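Local coordinates for protein digeranylgeranylglycerophospholipid reductase (Sulfolobus acidocaldarius, PDB 4OPC) that reduces the double bonds of the geranylgeranyl chains of archaeal membrane lipid precursors, using one bound FAD per subunit, at residues A[358-372]-A[394-407]. Numbering follows the deposited sequence.
Sequences LSNDDINYGMKKKII and AMRVISGLGRPSLL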
loop_
_atom_site.group_PDB
_atom_site.type_symbol
_atom_site.label_atom_id
_atom_site.label_comp_id
_atom_site.label_asym_id
_atom_site.label_seq_id
_atom_site.Cartn_x
_atom_site.Cartn_y
_atom_site.Cartn_z
ATOM N N LEU A 358 -2.073 21.278 -4.282
ATOM C CA LEU A 358 -1.109 22.380 -4.192
ATOM C C LEU A 358 -0.434 22.606 -5.534
ATOM O O LEU A 358 -0.230 21.661 -6.299
ATOM C CB LEU A 358 -0.050 22.099 -3.126
ATOM C CG LEU A 358 -0.542 22.033 -1.674
ATOM C CD1 LEU A 358 0.627 21.709 -0.741
ATOM C CD2 LEU A 358 -1.234 23.329 -1.253
ATOM N N SER A 359 -0.105 23.859 -5.833
ATOM C CA SER A 359 0.633 24.166 -7.052
ATOM C C SER A 359 2.127 23.996 -6.835
ATOM O O SER A 359 2.597 23.952 -5.691
ATOM C CB SER A 359 0.357 25.602 -7.488
ATOM O OG SER A 359 0.940 26.520 -6.574
ATOM N N ASN A 360 2.882 23.927 -7.928
ATOM C CA ASN A 360 4.333 23.929 -7.807
ATOM C C ASN A 360 4.816 25.153 -7.035
ATOM O O ASN A 360 5.723 25.048 -6.220
ATOM C CB ASN A 360 5.027 23.851 -9.172
ATOM C CG ASN A 360 5.122 22.441 -9.690
ATOM O OD1 ASN A 360 4.825 21.485 -8.974
ATOM N ND2 ASN A 360 5.541 22.296 -10.934
ATOM N N ASP A 361 4.215 26.315 -7.290
ATOM C CA ASP A 361 4.630 27.527 -6.583
ATOM C C ASP A 361 4.400 27.368 -5.085
ATOM O O ASP A 361 5.231 27.803 -4.284
ATOM C CB ASP A 361 3.891 28.771 -7.097
ATOM C CG ASP A 361 4.376 29.223 -8.467
ATOM O OD1 ASP A 361 5.494 28.842 -8.881
ATOM O OD2 ASP A 361 3.630 29.973 -9.129
ATOM N N ASP A 362 3.279 26.752 -4.713
ATOM C CA ASP A 362 2.975 26.502 -3.297
ATOM C C ASP A 362 4.027 25.616 -2.637
ATOM O O ASP A 362 4.476 25.895 -1.519
ATOM C CB ASP A 362 1.636 25.792 -3.122
ATOM C CG ASP A 362 0.448 26.643 -3.475
ATOM O OD1 ASP A 362 0.516 27.881 -3.352
ATOM O OD2 ASP A 362 -0.590 26.043 -3.824
ATOM N N ILE A 363 4.391 24.537 -3.318
ATOM C CA ILE A 363 5.341 23.580 -2.770
ATOM C C ILE A 363 6.745 24.183 -2.700
ATOM O O ILE A 363 7.433 24.057 -1.681
ATOM C CB ILE A 363 5.326 22.291 -3.578
ATOM C CG1 ILE A 363 3.900 21.726 -3.579
ATOM C CG2 ILE A 363 6.320 21.279 -2.989
ATOM C CD1 ILE A 363 3.617 20.706 -4.679
ATOM N N ASN A 364 7.165 24.864 -3.765
ATOM C CA ASN A 364 8.446 25.562 -3.742
ATOM C C ASN A 364 8.544 26.546 -2.582
ATOM O O ASN A 364 9.561 26.605 -1.888
ATOM C CB ASN A 364 8.681 26.319 -5.052
ATOM C CG ASN A 364 9.011 25.391 -6.206
ATOM O OD1 ASN A 364 9.596 24.322 -6.009
ATOM N ND2 ASN A 364 8.650 25.793 -7.412
ATOM N N TYR A 365 7.492 27.338 -2.396
ATOM C CA TYR A 365 7.467 28.347 -1.348
ATOM C C TYR A 365 7.485 27.712 0.035
ATOM O O TYR A 365 8.278 28.108 0.894
ATOM C CB TYR A 365 6.216 29.200 -1.511
ATOM C CG TYR A 365 6.123 30.354 -0.557
ATOM C CD1 TYR A 365 6.798 31.538 -0.812
ATOM C CD2 TYR A 365 5.349 30.269 0.594
ATOM C CE1 TYR A 365 6.705 32.618 0.057
ATOM C CE2 TYR A 365 5.251 31.338 1.466
ATOM C CZ TYR A 365 5.932 32.499 1.194
ATOM O OH TYR A 365 5.835 33.566 2.059
ATOM N N GLY A 366 6.608 26.738 0.250
ATOM C CA GLY A 366 6.491 26.082 1.539
ATOM C C GLY A 366 7.769 25.363 1.935
ATOM O O GLY A 366 8.186 25.421 3.088
ATOM N N MET A 367 8.412 24.700 0.980
ATOM C CA MET A 367 9.667 24.017 1.278
ATOM C C MET A 367 10.805 25.002 1.529
ATOM O O MET A 367 11.562 24.852 2.492
ATOM C CB MET A 367 10.025 23.032 0.172
ATOM C CG MET A 367 9.070 21.849 0.131
ATOM S SD MET A 367 9.539 20.539 -1.014
ATOM C CE MET A 367 11.047 19.955 -0.239
ATOM N N LYS A 368 10.920 26.021 0.683
ATOM C CA LYS A 368 11.994 26.994 0.854
ATOM C C LYS A 368 11.874 27.756 2.172
ATOM O O LYS A 368 12.882 28.021 2.840
ATOM C CB LYS A 368 12.048 27.974 -0.319
ATOM C CG LYS A 368 13.097 29.070 -0.144
ATOM C CD LYS A 368 13.381 29.799 -1.446
ATOM C CE LYS A 368 14.141 28.914 -2.425
ATOM N NZ LYS A 368 14.461 29.653 -3.679
ATOM N N LYS A 369 10.644 28.104 2.544
ATOM C CA LYS A 369 10.408 28.884 3.756
ATOM C C LYS A 369 10.337 28.012 5.004
ATOM O O LYS A 369 10.124 28.539 6.104
ATOM C CB LYS A 369 9.114 29.697 3.642
ATOM C CG LYS A 369 9.100 30.734 2.533
ATOM C CD LYS A 369 9.835 32.003 2.928
ATOM C CE LYS A 369 9.734 33.053 1.829
ATOM N NZ LYS A 369 10.412 34.329 2.183
ATOM N N LYS A 370 10.508 26.704 4.841
ATOM C CA LYS A 370 10.448 25.767 5.961
ATOM C C LYS A 370 9.118 25.861 6.705
ATOM O O LYS A 370 9.088 26.010 7.931
ATOM C CB LYS A 370 11.615 25.997 6.928
ATOM C CG LYS A 370 12.954 25.514 6.404
ATOM C CD LYS A 370 12.896 24.031 6.072
ATOM C CE LYS A 370 12.525 23.196 7.289
ATOM N NZ LYS A 370 12.170 21.798 6.913
ATOM N N ILE A 371 8.029 25.778 5.948
ATOM C CA ILE A 371 6.672 25.847 6.484
ATOM C C ILE A 371 6.488 24.865 7.648
ATOM O O ILE A 371 5.857 25.191 8.661
ATOM C CB ILE A 371 5.627 25.621 5.344
ATOM C CG1 ILE A 371 4.203 25.882 5.830
ATOM C CG2 ILE A 371 5.771 24.236 4.700
ATOM C CD1 ILE A 371 3.171 25.853 4.720
ATOM N N ILE A 372 7.060 23.673 7.503
ATOM C CA ILE A 372 7.181 22.720 8.599
ATOM C C ILE A 372 8.596 22.170 8.581
ATOM O O ILE A 372 9.318 22.342 7.597
ATOM C CB ILE A 372 6.169 21.553 8.496
ATOM C CG1 ILE A 372 6.444 20.688 7.261
ATOM C CG2 ILE A 372 4.738 22.071 8.488
ATOM C CD1 ILE A 372 5.575 19.443 7.197
ATOM N N ALA A 394 3.348 27.082 11.004
ATOM C CA ALA A 394 3.306 27.103 9.546
ATOM C C ALA A 394 2.564 28.335 9.031
ATOM O O ALA A 394 2.999 28.994 8.078
ATOM C CB ALA A 394 2.641 25.844 9.035
ATOM N N MET A 395 1.437 28.650 9.657
ATOM C CA MET A 395 0.641 29.792 9.226
ATOM C C MET A 395 1.365 31.109 9.450
ATOM O O MET A 395 1.258 32.037 8.646
ATOM C CB MET A 395 -0.733 29.779 9.899
ATOM C CG MET A 395 -1.563 28.538 9.561
ATOM S SD MET A 395 -1.941 28.305 7.804
ATOM C CE MET A 395 -0.519 27.405 7.185
ATOM N N ARG A 396 2.125 31.187 10.531
ATOM C CA ARG A 396 2.954 32.362 10.750
ATOM C C ARG A 396 4.056 32.450 9.687
ATOM O O ARG A 396 4.373 33.531 9.199
ATOM C CB ARG A 396 3.545 32.362 12.160
ATOM C CG ARG A 396 4.546 33.486 12.407
ATOM C CD ARG A 396 4.922 33.608 13.871
ATOM N NE ARG A 396 3.884 34.276 14.651
ATOM C CZ ARG A 396 3.978 34.515 15.955
ATOM N NH1 ARG A 396 5.059 34.129 16.618
ATOM N NH2 ARG A 396 2.992 35.138 16.599
ATOM N N VAL A 397 4.628 31.310 9.319
ATOM C CA VAL A 397 5.703 31.287 8.332
ATOM C C VAL A 397 5.263 31.841 6.975
ATOM O O VAL A 397 6.015 32.563 6.312
ATOM C CB VAL A 397 6.288 29.863 8.185
ATOM C CG1 VAL A 397 7.123 29.737 6.917
ATOM C CG2 VAL A 397 7.113 29.508 9.414
ATOM N N ILE A 398 4.036 31.530 6.567
ATOM C CA ILE A 398 3.579 31.924 5.242
ATOM C C ILE A 398 2.762 33.207 5.257
ATOM O O ILE A 398 2.176 33.578 4.240
ATOM C CB ILE A 398 2.761 30.807 4.560
ATOM C CG1 ILE A 398 1.460 30.539 5.320
ATOM C CG2 ILE A 398 3.596 29.524 4.435
ATOM C CD1 ILE A 398 0.473 29.685 4.555
ATOM N N SER A 399 2.748 33.895 6.397
ATOM C CA SER A 399 1.840 35.021 6.597
ATOM C C SER A 399 2.186 36.206 5.701
ATOM O O SER A 399 1.389 37.129 5.552
ATOM C CB SER A 399 1.793 35.440 8.075
ATOM O OG SER A 399 3.043 35.943 8.525
ATOM N N GLY A 400 3.375 36.168 5.106
ATOM C CA GLY A 400 3.814 37.218 4.209
ATOM C C GLY A 400 3.504 36.940 2.749
ATOM O O GLY A 400 3.753 37.785 1.893
ATOM N N LEU A 401 2.952 35.767 2.458
ATOM C CA LEU A 401 2.673 35.370 1.079
ATOM C C LEU A 401 1.590 36.262 0.475
ATOM O O LEU A 401 0.499 36.392 1.030
ATOM C CB LEU A 401 2.259 33.895 1.027
ATOM C CG LEU A 401 1.964 33.270 -0.335
ATOM C CD1 LEU A 401 3.190 33.313 -1.231
ATOM C CD2 LEU A 401 1.482 31.835 -0.162
ATOM N N GLY A 402 1.898 36.881 -0.660
ATOM C CA GLY A 402 1.026 37.891 -1.231
ATOM C C GLY A 402 0.237 37.476 -2.456
ATOM O O GLY A 402 0.079 38.254 -3.398
ATOM N N ARG A 403 -0.271 36.254 -2.446
ATOM C CA ARG A 403 -1.145 35.779 -3.507
ATOM C C ARG A 403 -2.099 34.769 -2.898
ATOM O O ARG A 403 -1.848 34.274 -1.794
ATOM C CB ARG A 403 -0.338 35.119 -4.623
ATOM C CG ARG A 403 0.436 33.905 -4.163
ATOM C CD ARG A 403 1.043 33.139 -5.333
ATOM N NE ARG A 403 1.939 32.086 -4.863
ATOM C CZ ARG A 403 1.538 30.881 -4.479
ATOM N NH1 ARG A 403 0.256 30.556 -4.525
ATOM N NH2 ARG A 403 2.427 29.995 -4.053
ATOM N N PRO A 404 -3.208 34.476 -3.591
ATOM C CA PRO A 404 -4.090 33.404 -3.126
ATOM C C PRO A 404 -3.352 32.080 -3.079
ATOM O O PRO A 404 -2.549 31.791 -3.962
ATOM C CB PRO A 404 -5.176 33.355 -4.204
ATOM C CG PRO A 404 -5.213 34.748 -4.745
ATOM C CD PRO A 404 -3.793 35.225 -4.719
ATOM N N SER A 405 -3.612 31.281 -2.055
ATOM C CA SER A 405 -2.964 29.982 -1.954
ATOM C C SER A 405 -3.733 29.014 -1.069
ATOM O O SER A 405 -4.233 29.383 -0.003
ATOM C CB SER A 405 -1.544 30.129 -1.417
ATOM O OG SER A 405 -0.961 28.850 -1.221
ATOM N N LEU A 406 -3.813 27.765 -1.507
ATOM C CA LEU A 406 -4.389 26.713 -0.682
ATOM C C LEU A 406 -3.558 26.447 0.574
ATOM O O LEU A 406 -4.038 25.824 1.507
ATOM C CB LEU A 406 -4.582 25.420 -1.483
ATOM C CG LEU A 406 -5.805 25.391 -2.405
ATOM C CD1 LEU A 406 -5.954 24.018 -3.047
ATOM C CD2 LEU A 406 -7.071 25.764 -1.649
ATOM N N LEU A 407 -2.319 26.934 0.613
ATOM C CA LEU A 407 -1.490 26.719 1.797
ATOM C C LEU A 407 -2.155 27.251 3.062
ATOM O O LEU A 407 -1.949 26.705 4.138
ATOM C CB LEU A 407 -0.130 27.387 1.635
ATOM C CG LEU A 407 0.815 26.697 0.653
ATOM C CD1 LEU A 407 2.005 27.623 0.441
ATOM C CD2 LEU A 407 1.247 25.331 1.167
HETATM O O HOH W 1 -2.926 27.171 -4.175
HETATM O O HOH W 2 5.776 34.563 4.638
#
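Asp362 and Arg403 form a salt bridge in which the guanidinium, approaching end-on, straddles a single carboxylate oxygen: NH1 and NH2 each lie 2.9 Å from Asp362 OD1, NH1 on the syn and NH2 on the anti side, both well out of the carboxylate plane, the carboxylate and guanidinium planes being 25° apart. Ser405 OG donates a third bond to Asp362 OD1 (2.8 Å) from above the carboxylate plane and itself accepts from Leu407 N, closing an ST turn. The other oxygen, OD2, accepts from Ser359 N and from a water that links it to Leu406 N, while Asp362 N donates to Ser359 OG (3.0 Å). Both oxygens are thus engaged, which fixes the rotation of the carboxylate and probably favours its charged form.

Further along the helix, Tyr365 has CG anti to the backbone N (chi1 -175°), which carries its ring out over the 398-401 turn. Leu401 CD1 sits over one face, 3.7 Å from the ring centroid in a CH-pi contact, while Lys369 CG covers the opposite face and Ile398 CG2 meets the edge at CE2. A second water joins the Tyr365 hydroxyl to Val397 O and Gly400 N.

Leu407 CD2 packs between Leu358 CD2 and Ile371 CD1. Ile371 CD1 also meets Ile398 CG2 (3.7 Å), while its CG1 lies against Ala394 CB; its side chain is also close to the bound phospholipid.

Helix 360-368 begins with a Ser359–Asp362 capping box whose aspartate also binds Arg403 and Ser405 of the loop that follows helix 388-397, and ends in a Schellman motif at Lys370, within the helical C-terminal region of this geranylgeranyl reductase.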